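PDB 6LSV: probable 2-oxoglutarate-dependent dioxygenase At5g05600 from Arabidopsis thaliana, which hydroxylates the defence hormone jasmonate to 12-hydroxyjasmonate, using iron(II), 2-oxoglutarate and molecular oxygen and releasing succinate and carbon dioxide. Local coordinates for residues L21-K27 / K129-W135; Y138-H142 / N152-S156; T234-P238 / A262-N266. One frame throughout, in Å; residues are numbered along the deposited sequence.

Contact 1. Residues L21-K27 / K129-W135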
loop_
_atom_site.group_PDB
_atom_site.type_symbol
_atom_site.label_atom_id
_atom_site.label_comp_id
_atom_site.label_asym_id
_atom_site.label_seq_id
_atom_site.Cartn_x
_atom_site.Cartn_y
_atom_site.Cartn_z
ATOM N N LEU A 21 4.949 -20.780 -16.977
ATOM C CA LEU A 21 5.092 -19.417 -16.491
ATOM C C LEU A 21 6.296 -18.791 -17.173
ATOM O O LEU A 21 7.406 -19.335 -17.064
ATOM C CB LEU A 21 5.268 -19.398 -14.973
ATOM C CG LEU A 21 4.888 -18.099 -14.263
ATOM C CD1 LEU A 21 3.425 -17.769 -14.499
ATOM C CD2 LEU A 21 5.193 -18.190 -12.775
ATOM N N PRO A 22 6.132 -17.685 -17.896
ATOM C CA PRO A 22 7.294 -17.009 -18.486
ATOM C C PRO A 22 8.350 -16.702 -17.429
ATOM O O PRO A 22 8.034 -16.403 -16.275
ATOM C CB PRO A 22 6.693 -15.729 -19.078
ATOM C CG PRO A 22 5.261 -16.075 -19.339
ATOM C CD PRO A 22 4.861 -17.028 -18.250
ATOM N N ASP A 23 9.623 -16.794 -17.835
ATOM C CA ASP A 23 10.726 -16.644 -16.890
ATOM C C ASP A 23 10.757 -15.262 -16.248
ATOM O O ASP A 23 11.256 -15.130 -15.123
ATOM C CB ASP A 23 12.065 -16.942 -17.582
ATOM C CG ASP A 23 13.242 -16.994 -16.601
ATOM O OD1 ASP A 23 13.729 -15.926 -16.167
ATOM O OD2 ASP A 23 13.671 -18.116 -16.250
ATOM N N ARG A 24 10.220 -14.237 -16.919
ATOM C CA ARG A 24 10.160 -12.910 -16.316
ATOM C C ARG A 24 9.371 -12.906 -15.012
ATOM O O ARG A 24 9.575 -12.015 -14.179
ATOM C CB ARG A 24 9.538 -11.901 -17.287
ATOM C CG ARG A 24 10.290 -11.708 -18.604
ATOM C CD ARG A 24 11.667 -11.096 -18.402
ATOM N NE ARG A 24 11.622 -9.865 -17.618
ATOM C CZ ARG A 24 11.366 -8.662 -18.121
ATOM N NH1 ARG A 24 11.132 -8.517 -19.419
ATOM N NH2 ARG A 24 11.347 -7.600 -17.326
ATOM N N TYR A 25 8.482 -13.881 -14.815
ATOM C CA TYR A 25 7.623 -13.943 -13.640
ATOM C C TYR A 25 8.015 -15.065 -12.685
ATOM O O TYR A 25 7.273 -15.348 -11.740
ATOM C CB TYR A 25 6.160 -14.095 -14.068
ATOM C CG TYR A 25 5.726 -13.046 -15.067
ATOM C CD1 TYR A 25 5.192 -11.835 -14.642
ATOM C CD2 TYR A 25 5.865 -13.258 -16.437
ATOM C CE1 TYR A 25 4.804 -10.869 -15.548
ATOM C CE2 TYR A 25 5.478 -12.292 -17.354
ATOM C CZ TYR A 25 4.949 -11.100 -16.903
ATOM O OH TYR A 25 4.562 -10.138 -17.803
ATOM N N ILE A 26 9.161 -15.703 -12.903
ATOM C CA ILE A 26 9.664 -16.730 -11.998
ATOM C C ILE A 26 10.630 -16.078 -11.020
ATOM O O ILE A 26 11.630 -15.475 -11.427
ATOM C CB ILE A 26 10.345 -17.873 -12.764
ATOM C CG1 ILE A 26 9.416 -18.430 -13.843
ATOM C CG2 ILE A 26 10.780 -18.970 -11.805
ATOM C CD1 ILE A 26 10.066 -19.470 -14.726
ATOM N N LYS A 27 10.337 -16.194 -9.741
ATOM C CA LYS A 27 11.217 -15.628 -8.735
ATOM C C LYS A 27 12.320 -16.615 -8.383
ATOM O O LYS A 27 12.178 -17.823 -8.602
ATOM C CB LYS A 27 10.416 -15.264 -7.488
ATOM C CG LYS A 27 9.198 -14.399 -7.775
ATOM C CD LYS A 27 9.574 -13.127 -8.524
ATOM C CE LYS A 27 8.469 -12.080 -8.412
ATOM N NZ LYS A 27 8.786 -10.834 -9.167
ATOM N N LYS A 129 15.459 -2.951 -17.020
ATOM C CA LYS A 129 15.007 -3.631 -18.233
ATOM C C LYS A 129 14.934 -5.146 -18.074
ATOM O O LYS A 129 14.062 -5.785 -18.670
ATOM C CB LYS A 129 15.906 -3.293 -19.414
ATOM C CG LYS A 129 15.273 -3.703 -20.742
ATOM C CD LYS A 129 16.272 -3.883 -21.864
ATOM C CE LYS A 129 16.048 -5.192 -22.614
ATOM N NZ LYS A 129 17.327 -5.744 -23.144
ATOM N N GLY A 130 15.840 -5.748 -17.322
ATOM C CA GLY A 130 15.707 -7.184 -17.213
ATOM C C GLY A 130 14.960 -7.668 -15.995
ATOM O O GLY A 130 14.843 -8.882 -15.798
ATOM N N ALA A 131 14.423 -6.748 -15.195
ATOM C CA ALA A 131 13.957 -7.067 -13.851
ATOM C C ALA A 131 12.851 -8.115 -13.863
ATOM O O ALA A 131 12.009 -8.150 -14.765
ATOM C CB ALA A 131 13.458 -5.798 -13.159
ATOM N N SER A 132 12.862 -8.978 -12.847
ATOM C CA SER A 132 11.746 -9.885 -12.632
ATOM C C SER A 132 10.464 -9.090 -12.414
ATOM O O SER A 132 10.478 -7.981 -11.874
ATOM C CB SER A 132 12.012 -10.792 -11.432
ATOM O OG SER A 132 11.314 -12.020 -11.556
ATOM N N LEU A 133 9.347 -9.665 -12.844
ATOM C CA LEU A 133 8.062 -8.992 -12.773
ATOM C C LEU A 133 7.124 -9.722 -11.822
ATOM O O LEU A 133 7.307 -10.904 -11.511
ATOM C CB LEU A 133 7.422 -8.884 -14.159
ATOM C CG LEU A 133 8.251 -8.089 -15.164
ATOM C CD1 LEU A 133 7.586 -8.106 -16.527
ATOM C CD2 LEU A 133 8.445 -6.666 -14.672
ATOM N N ASP A 134 6.107 -8.997 -11.367
ATOM C CA ASP A 134 5.108 -9.535 -10.461
ATOM C C ASP A 134 3.834 -9.888 -11.219
ATOM O O ASP A 134 3.523 -9.303 -12.262
ATOM C CB ASP A 134 4.801 -8.538 -9.343
ATOM C CG ASP A 134 5.963 -8.368 -8.382
ATOM O OD1 ASP A 134 6.854 -9.245 -8.361
ATOM O OD2 ASP A 134 5.987 -7.355 -7.651
ATOM N N TRP A 135 3.096 -10.858 -10.681
ATOM C CA TRP A 135 1.885 -11.358 -11.331
ATOM C C TRP A 135 0.684 -10.509 -10.915
ATOM O O TRP A 135 -0.229 -10.955 -10.219
ATOM C CB TRP A 135 1.666 -12.828 -10.995
ATOM C CG TRP A 135 0.733 -13.513 -11.953
ATOM C CD1 TRP A 135 -0.590 -13.786 -11.758
ATOM C CD2 TRP A 135 1.054 -14.002 -13.259
ATOM N NE1 TRP A 135 -1.111 -14.419 -12.861
ATOM C CE2 TRP A 135 -0.122 -14.561 -13.798
ATOM C CE3 TRP A 135 2.223 -14.018 -14.028
ATOM C CZ2 TRP A 135 -0.162 -15.134 -15.068
ATOM C CZ3 TRP A 135 2.180 -14.587 -15.288
ATOM C CH2 TRP A 135 0.998 -15.138 -15.795
HETATM O O HOH W 1 5.903 -13.155 -10.359
#
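Arg24 and Leu133 make the backbone bond at the centre of this contact: Leu133 N gives its hydrogen to Arg24 O over 2.7 Å, nearly straight at 168°. The same carbonyl takes a second bond from Ser132 OG, which stands well above the carbonyl plane, so two donors from successive residues grip one oxygen of the 3-10 turn 23-25. The Arg24 side chain, bent at chi2 and chi3, folds back along 129-131 and sends NH2 to Ala131 O at 2.7 Å, with the oxygen lying in the guanidinium plane; NE adds a weak bond to that oxygen. Leu133 CD1 sits over one guanidinium face, and Glu5 forms a further salt bridge with NH2.

Ionic contact centres on Lys27. Its NZ reaches Asp134 OD1 at 2.6 Å in a salt bridge and also Leu133 O, approaching this carbonyl from above its plane. Ser225 OG is a second partner of Asp134 OD1. A water lies within hydrogen-bonding distance of both Tyr25 O and Leu133 O.

Aromatic and apolar groups fill the other end. Trp135 turns the edge of its six-membered ring onto the face of Tyr25 in a T-shaped pair, centroids 5.2 Å apart and planes at 83°. The indole gets there with CG anti to its own N (chi1 -161°), while its NE1 is held by Lys214 O. Leu21 CD1 touches Trp135 CZ3 at 3.5 Å, and Leu133 CB packs against Tyr25 CE1 at 3.6 Å. Helix 10-15 adds Leu13 to both aromatic residues.

No regular sheet forms here: an N-terminal 3-10 turn is clamped to the irregular loop leading into strand 137-144, at the periphery of the double-stranded beta-helix fold of 2-oxoglutarate oxygenases.

Contact 2. Residues Y138-H142 / N152-S156; sequences YYFLH and NKWPS. With JAA ({(1R,2R)-3-oxo-2-[(2Z)-pent-2-en-1-yl]cyclopentyl}acetic acid), chain D.
Tyr139 OH donates to Lys153 O over 2.6 Å, from above the carbonyl plane, while the oxygen itself lies at the edge of the phenol ring. Pro155 covers a face of that ring: its CG stands 4.0 Å from the centroid, only 15° off the normal, a CH-pi contact. Beside it Leu141 meets Trp154 at about a right angle, laying CD2 over the five-membered ring at 4.0 Å from its centroid. Leu141 CG lies between the backbone N and the carbonyl carbon (chi1 61°), which turns both methyls onto the indole. A water in the plane of the indole accepts from Trp154 NE1, 2.7 Å from that nitrogen.

Farther out, Trp97 and Phe100 of helix 87-102 pack on Tyr139 and Pro155, and Ile165 of helix 161-186 touches Trp154. On the other side of strand 137-144, Phe140 points away from the loop and places one ring face against jasmonate, CZ to C06 3.7 Å.

The strand therefore has two chemistries: a largely apolar back, whose phenol and indole polar atoms are paired, and a front that offers the hormone an aromatic surface.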
loop_
_atom_site.group_PDB
_atom_site.type_symbol
_atom_site.label_atom_id
_atom_site.label_comp_id
_atom_site.label_asym_id
_atom_site.label_seq_id
_atom_site.Cartn_x
_atom_site.Cartn_y
_atom_site.Cartn_z
ATOM N N TYR A 138 -2.343 -3.180 -12.025
ATOM C CA TYR A 138 -2.773 -2.240 -11.002
ATOM C C TYR A 138 -3.227 -0.944 -11.654
ATOM O O TYR A 138 -2.956 -0.680 -12.828
ATOM C CB TYR A 138 -1.654 -1.973 -9.986
ATOM C CG TYR A 138 -0.482 -1.211 -10.561
ATOM C CD1 TYR A 138 -0.451 0.176 -10.532
ATOM C CD2 TYR A 138 0.594 -1.882 -11.133
ATOM C CE1 TYR A 138 0.614 0.877 -11.059
ATOM C CE2 TYR A 138 1.667 -1.190 -11.664
ATOM C CZ TYR A 138 1.672 0.191 -11.625
ATOM O OH TYR A 138 2.733 0.896 -12.152
ATOM N N TYR A 139 -3.926 -0.128 -10.860
ATOM C CA TYR A 139 -4.282 1.234 -11.228
ATOM C C TYR A 139 -3.819 2.179 -10.131
ATOM O O TYR A 139 -3.873 1.846 -8.946
ATOM C CB TYR A 139 -5.792 1.402 -11.445
ATOM C CG TYR A 139 -6.124 2.541 -12.377
ATOM C CD1 TYR A 139 -6.160 3.851 -11.919
ATOM C CD2 TYR A 139 -6.381 2.308 -13.719
ATOM C CE1 TYR A 139 -6.452 4.898 -12.774
ATOM C CE2 TYR A 139 -6.674 3.346 -14.581
ATOM C CZ TYR A 139 -6.709 4.636 -14.104
ATOM O OH TYR A 139 -6.998 5.668 -14.963
ATOM N N PHE A 140 -3.370 3.366 -10.530
ATOM C CA PHE A 140 -2.850 4.345 -9.583
ATOM C C PHE A 140 -3.416 5.719 -9.913
ATOM O O PHE A 140 -3.457 6.112 -11.083
ATOM C CB PHE A 140 -1.316 4.366 -9.619
ATOM C CG PHE A 140 -0.691 5.341 -8.664
ATOM C CD1 PHE A 140 -0.781 5.148 -7.294
ATOM C CD2 PHE A 140 -0.002 6.447 -9.138
ATOM C CE1 PHE A 140 -0.195 6.044 -6.417
ATOM C CE2 PHE A 140 0.582 7.346 -8.265
ATOM C CZ PHE A 140 0.486 7.146 -6.904
ATOM N N LEU A 141 -3.865 6.438 -8.884
ATOM C CA LEU A 141 -4.412 7.777 -9.053
ATOM C C LEU A 141 -4.223 8.552 -7.757
ATOM O O LEU A 141 -4.048 7.971 -6.682
ATOM C CB LEU A 141 -5.898 7.741 -9.452
ATOM C CG LEU A 141 -6.909 7.083 -8.500
ATOM C CD1 LEU A 141 -7.499 8.080 -7.502
ATOM C CD2 LEU A 141 -8.022 6.392 -9.280
ATOM N N HIS A 142 -4.271 9.876 -7.869
ATOM C CA HIS A 142 -4.144 10.765 -6.724
ATOM C C HIS A 142 -5.513 11.250 -6.262
ATOM O O HIS A 142 -6.433 11.426 -7.066
ATOM C CB HIS A 142 -3.267 11.970 -7.064
ATOM C CG HIS A 142 -1.815 11.643 -7.209
ATOM N ND1 HIS A 142 -1.009 11.341 -6.131
ATOM C CD2 HIS A 142 -1.019 11.576 -8.302
ATOM C CE1 HIS A 142 0.217 11.098 -6.556
ATOM N NE2 HIS A 142 0.239 11.234 -7.869
ATOM N N ASN A 152 -10.341 12.899 -15.028
ATOM C CA ASN A 152 -10.091 12.403 -16.378
ATOM C C ASN A 152 -9.028 11.315 -16.394
ATOM O O ASN A 152 -9.024 10.471 -17.298
ATOM C CB ASN A 152 -9.687 13.555 -17.297
ATOM C CG ASN A 152 -10.723 14.662 -17.334
ATOM O OD1 ASN A 152 -11.926 14.408 -17.230
ATOM N ND2 ASN A 152 -10.261 15.898 -17.480
ATOM N N LYS A 153 -8.122 11.315 -15.416
ATOM C CA LYS A 153 -7.141 10.249 -15.266
ATOM C C LYS A 153 -7.679 9.070 -14.465
ATOM O O LYS A 153 -6.914 8.159 -14.133
ATOM C CB LYS A 153 -5.864 10.787 -14.613
ATOM C CG LYS A 153 -5.140 11.833 -15.448
ATOM C CD LYS A 153 -3.787 12.185 -14.849
ATOM C CE LYS A 153 -3.231 13.472 -15.442
ATOM N NZ LYS A 153 -3.404 14.622 -14.512
ATOM N N TRP A 154 -8.962 9.070 -14.149
ATOM C CA TRP A 154 -9.633 7.969 -13.483
ATOM C C TRP A 154 -10.326 7.083 -14.505
ATOM O O TRP A 154 -10.542 7.491 -15.650
ATOM C CB TRP A 154 -10.662 8.500 -12.479
ATOM C CG TRP A 154 -10.068 9.254 -11.329
ATOM C CD1 TRP A 154 -8.783 9.702 -11.209
ATOM C CD2 TRP A 154 -10.743 9.648 -10.131
ATOM N NE1 TRP A 154 -8.620 10.355 -10.012
ATOM C CE2 TRP A 154 -9.809 10.335 -9.332
ATOM C CE3 TRP A 154 -12.049 9.487 -9.659
ATOM C CZ2 TRP A 154 -10.138 10.857 -8.084
ATOM C CZ3 TRP A 154 -12.375 10.009 -8.421
ATOM C CH2 TRP A 154 -11.424 10.684 -7.647
ATOM N N PRO A 155 -10.678 5.847 -14.136
ATOM C CA PRO A 155 -11.390 4.985 -15.085
ATOM C C PRO A 155 -12.759 5.518 -15.444
ATOM O O PRO A 155 -13.207 6.551 -14.933
ATOM C CB PRO A 155 -11.495 3.646 -14.343
ATOM C CG PRO A 155 -10.449 3.689 -13.329
ATOM C CD PRO A 155 -10.324 5.118 -12.909
ATOM N N SER A 156 -13.451 4.784 -16.306
ATOM C CA SER A 156 -14.711 5.306 -16.804
ATOM C C SER A 156 -15.792 4.246 -16.962
ATOM O O SER A 156 -16.975 4.552 -16.774
ATOM C CB SER A 156 -14.476 6.021 -18.129
ATOM O OG SER A 156 -15.594 6.786 -18.551
HETATM O O01 JAA D . 2.289 2.196 -7.514
HETATM O O02 JAA D . 3.663 7.269 -3.927
HETATM O O03 JAA D . 5.353 7.400 -5.289
HETATM C C04 JAA D . 3.511 4.747 -5.665
HETATM C C05 JAA D . 3.565 3.148 -5.953
HETATM C C06 JAA D . 3.714 5.380 -7.067
HETATM C C07 JAA D . 3.482 4.372 -7.983
HETATM C C08 JAA D . 3.006 3.057 -7.125
HETATM C C09 JAA D . 2.740 2.327 -4.868
HETATM C C10 JAA D . 4.544 5.172 -4.775
HETATM C C11 JAA D . 3.633 1.989 -3.673
HETATM C C12 JAA D . 4.518 6.699 -4.657
HETATM C C13 JAA D . 3.697 0.768 -3.175
HETATM C C14 JAA D . 2.882 -0.376 -3.775
HETATM C C15 JAA D . 3.806 -1.554 -4.082
HETATM O O HOH W 2 -6.464 11.967 -9.453
#

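Contact 3. Residues T234-P238 / A262-N266; sequences TILLP and AFIVN. With AKG (2-oxoglutaric acid), chain C.
Ile235, on the face it shares with Val265, lays CG2 over the phenyl ring of Phe263, 3.9 Å from the ring centroid and 28° off the normal. The isoleucine sets CG2 anti to its N, and the ring, with CG beside its own N (chi1 -70°), swings under that methyl. Leu237 CB comes to the ring's edge, 4.0 Å from Phe263 CE1. Tyr168 and Leu172 of helix 161-186 close over this layer.

On the other face Thr234, Leu236, Ile264 and Asn266 project together. Thr234 CB and Asn266 CB face each other at 3.7 Å across a hydrogen-bonded pair; Thr234 OG1 turns to Asp229, an iron ligand. Leu236 and Ile264 form the next hydrogen-bonded pair, Leu236 CB lying 4.3 Å from Ile264 CB. From there Leu236 leans over the cosubstrate, CD1 resting 3.7 Å from 2-oxoglutarate C4. Pro238 CB lies near O3 of the same molecule, and Pro238 CG touches Ile264 CD1 at 3.9 Å.

Four backbone hydrogen bonds fix the register of the two strands, two for each hydrogen-bonded pair, including Asn266 N to Thr234 O at 2.7 Å and 178°. Strand 294-302 flanks Thr234-Leu237, and strand 77-81 flanks Phe263-Asn266, so both strands are interior to the main sheet. One face is thus buried against a helix while the other lines the cosubstrate site and approaches the iron centre, as in the jelly-roll (double-stranded beta-helix) core of iron(II)/2-oxoglutarate dioxygenases.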
loop_
_atom_site.group_PDB
_atom_site.type_symbol
_atom_site.label_atom_id
_atom_site.label_comp_id
_atom_site.label_asym_id
_atom_site.label_seq_id
_atom_site.Cartn_x
_atom_site.Cartn_y
_atom_site.Cartn_z
ATOM N N THR A 234 -0.704 3.206 5.221
ATOM C CA THR A 234 -1.564 2.606 4.215
ATOM C C THR A 234 -2.810 2.049 4.886
ATOM O O THR A 234 -2.716 1.351 5.902
ATOM C CB THR A 234 -0.840 1.492 3.453
ATOM O OG1 THR A 234 0.398 1.990 2.930
ATOM C CG2 THR A 234 -1.702 0.981 2.302
ATOM N N ILE A 235 -3.970 2.372 4.329
ATOM C CA ILE A 235 -5.223 1.733 4.707
ATOM C C ILE A 235 -5.545 0.734 3.605
ATOM O O ILE A 235 -5.843 1.119 2.469
ATOM C CB ILE A 235 -6.350 2.756 4.915
ATOM C CG1 ILE A 235 -6.002 3.693 6.073
ATOM C CG2 ILE A 235 -7.667 2.053 5.215
ATOM C CD1 ILE A 235 -7.005 4.797 6.292
ATOM N N LEU A 236 -5.459 -0.552 3.933
ATOM C CA LEU A 236 -5.548 -1.634 2.962
ATOM C C LEU A 236 -6.888 -2.341 3.101
ATOM O O LEU A 236 -7.260 -2.769 4.201
ATOM C CB LEU A 236 -4.398 -2.626 3.164
ATOM C CG LEU A 236 -4.280 -3.890 2.308
ATOM C CD1 LEU A 236 -4.222 -3.554 0.826
ATOM C CD2 LEU A 236 -3.044 -4.679 2.723
ATOM N N LEU A 237 -7.615 -2.455 1.988
ATOM C CA LEU A 237 -8.830 -3.262 1.928
ATOM C C LEU A 237 -8.503 -4.522 1.140
ATOM O O LEU A 237 -8.598 -4.533 -0.094
ATOM C CB LEU A 237 -9.987 -2.498 1.281
ATOM C CG LEU A 237 -11.310 -3.268 1.225
ATOM C CD1 LEU A 237 -11.627 -3.889 2.579
ATOM C CD2 LEU A 237 -12.451 -2.368 0.768
ATOM N N PRO A 238 -8.091 -5.598 1.796
ATOM C CA PRO A 238 -7.730 -6.813 1.066
ATOM C C PRO A 238 -8.967 -7.537 0.560
ATOM O O PRO A 238 -10.085 -7.318 1.025
ATOM C CB PRO A 238 -6.983 -7.650 2.109
ATOM C CG PRO A 238 -7.524 -7.191 3.418
ATOM C CD PRO A 238 -7.936 -5.751 3.255
ATOM N N ALA A 262 -13.378 -5.006 7.798
ATOM C CA ALA A 262 -12.285 -4.365 8.503
ATOM C C ALA A 262 -11.255 -3.860 7.497
ATOM O O ALA A 262 -11.192 -4.314 6.351
ATOM C CB ALA A 262 -11.630 -5.336 9.490
ATOM N N PHE A 263 -10.458 -2.893 7.937
ATOM C CA PHE A 263 -9.277 -2.460 7.211
ATOM C C PHE A 263 -8.035 -2.980 7.917
ATOM O O PHE A 263 -8.065 -3.336 9.098
ATOM C CB PHE A 263 -9.195 -0.933 7.116
ATOM C CG PHE A 263 -10.230 -0.318 6.228
ATOM C CD1 PHE A 263 -10.163 -0.472 4.852
ATOM C CD2 PHE A 263 -11.253 0.446 6.766
ATOM C CE1 PHE A 263 -11.105 0.107 4.032
ATOM C CE2 PHE A 263 -12.202 1.029 5.951
ATOM C CZ PHE A 263 -12.126 0.863 4.580
ATOM N N ILE A 264 -6.934 -3.023 7.179
ATOM C CA ILE A 264 -5.615 -3.233 7.758
ATOM C C ILE A 264 -4.858 -1.922 7.635
ATOM O O ILE A 264 -4.778 -1.343 6.543
ATOM C CB ILE A 264 -4.864 -4.390 7.079
ATOM C CG1 ILE A 264 -5.494 -5.727 7.478
ATOM C CG2 ILE A 264 -3.393 -4.365 7.467
ATOM C CD1 ILE A 264 -5.154 -6.874 6.555
ATOM N N VAL A 265 -4.349 -1.432 8.758
ATOM C CA VAL A 265 -3.597 -0.186 8.809
ATOM C C VAL A 265 -2.120 -0.544 8.791
ATOM O O VAL A 265 -1.631 -1.236 9.692
ATOM C CB VAL A 265 -3.964 0.640 10.052
ATOM C CG1 VAL A 265 -3.271 1.990 10.031
ATOM C CG2 VAL A 265 -5.472 0.816 10.143
ATOM N N ASN A 266 -1.413 -0.097 7.760
ATOM C CA ASN A 266 0.011 -0.364 7.615
ATOM C C ASN A 266 0.798 0.881 7.991
ATOM O O ASN A 266 0.532 1.969 7.470
ATOM C CB ASN A 266 0.358 -0.776 6.182
ATOM C CG ASN A 266 -0.050 -2.201 5.865
ATOM O OD1 ASN A 266 -0.349 -2.990 6.761
ATOM N ND2 ASN A 266 -0.054 -2.542 4.580
HETATM C C1 AKG C . -0.200 -2.987 -1.604
HETATM O O1 AKG C . -0.011 -2.165 -0.673
HETATM O O2 AKG C . -0.179 -2.580 -2.799
HETATM C C2 AKG C . -0.428 -4.466 -1.271
HETATM O O5 AKG C . 0.434 -5.062 -0.717
HETATM C C3 AKG C . -1.731 -5.194 -1.629
HETATM C C4 AKG C . -2.073 -6.189 -0.517
HETATM C C5 AKG C . -3.081 -7.232 -1.002
HETATM O O3 AKG C . -3.887 -7.774 -0.200
HETATM O O4 AKG C . -3.101 -7.552 -2.217
#

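Along the chain the three contacts come in series, contact 1 closing before contact 2 opens, and contact 3 following. Contact 1 adjoins contact 2 in sequence, its loop 129-135 running on into strand 137-144, yet their centres are about 25 Å apart. Contacts 2 and 3 reach the same main sheet; strands 204-212 and 294-302 lie between 137-144 and 233-237, and the contact centres are about 20 Å apart. Helix 161-186 touches both. The centres of contacts 1 and 3 are about 27 Å apart. One sheet thus carries both the hormone and the cosubstrate surfaces, while contact 1 attaches the N-terminal segment outside it.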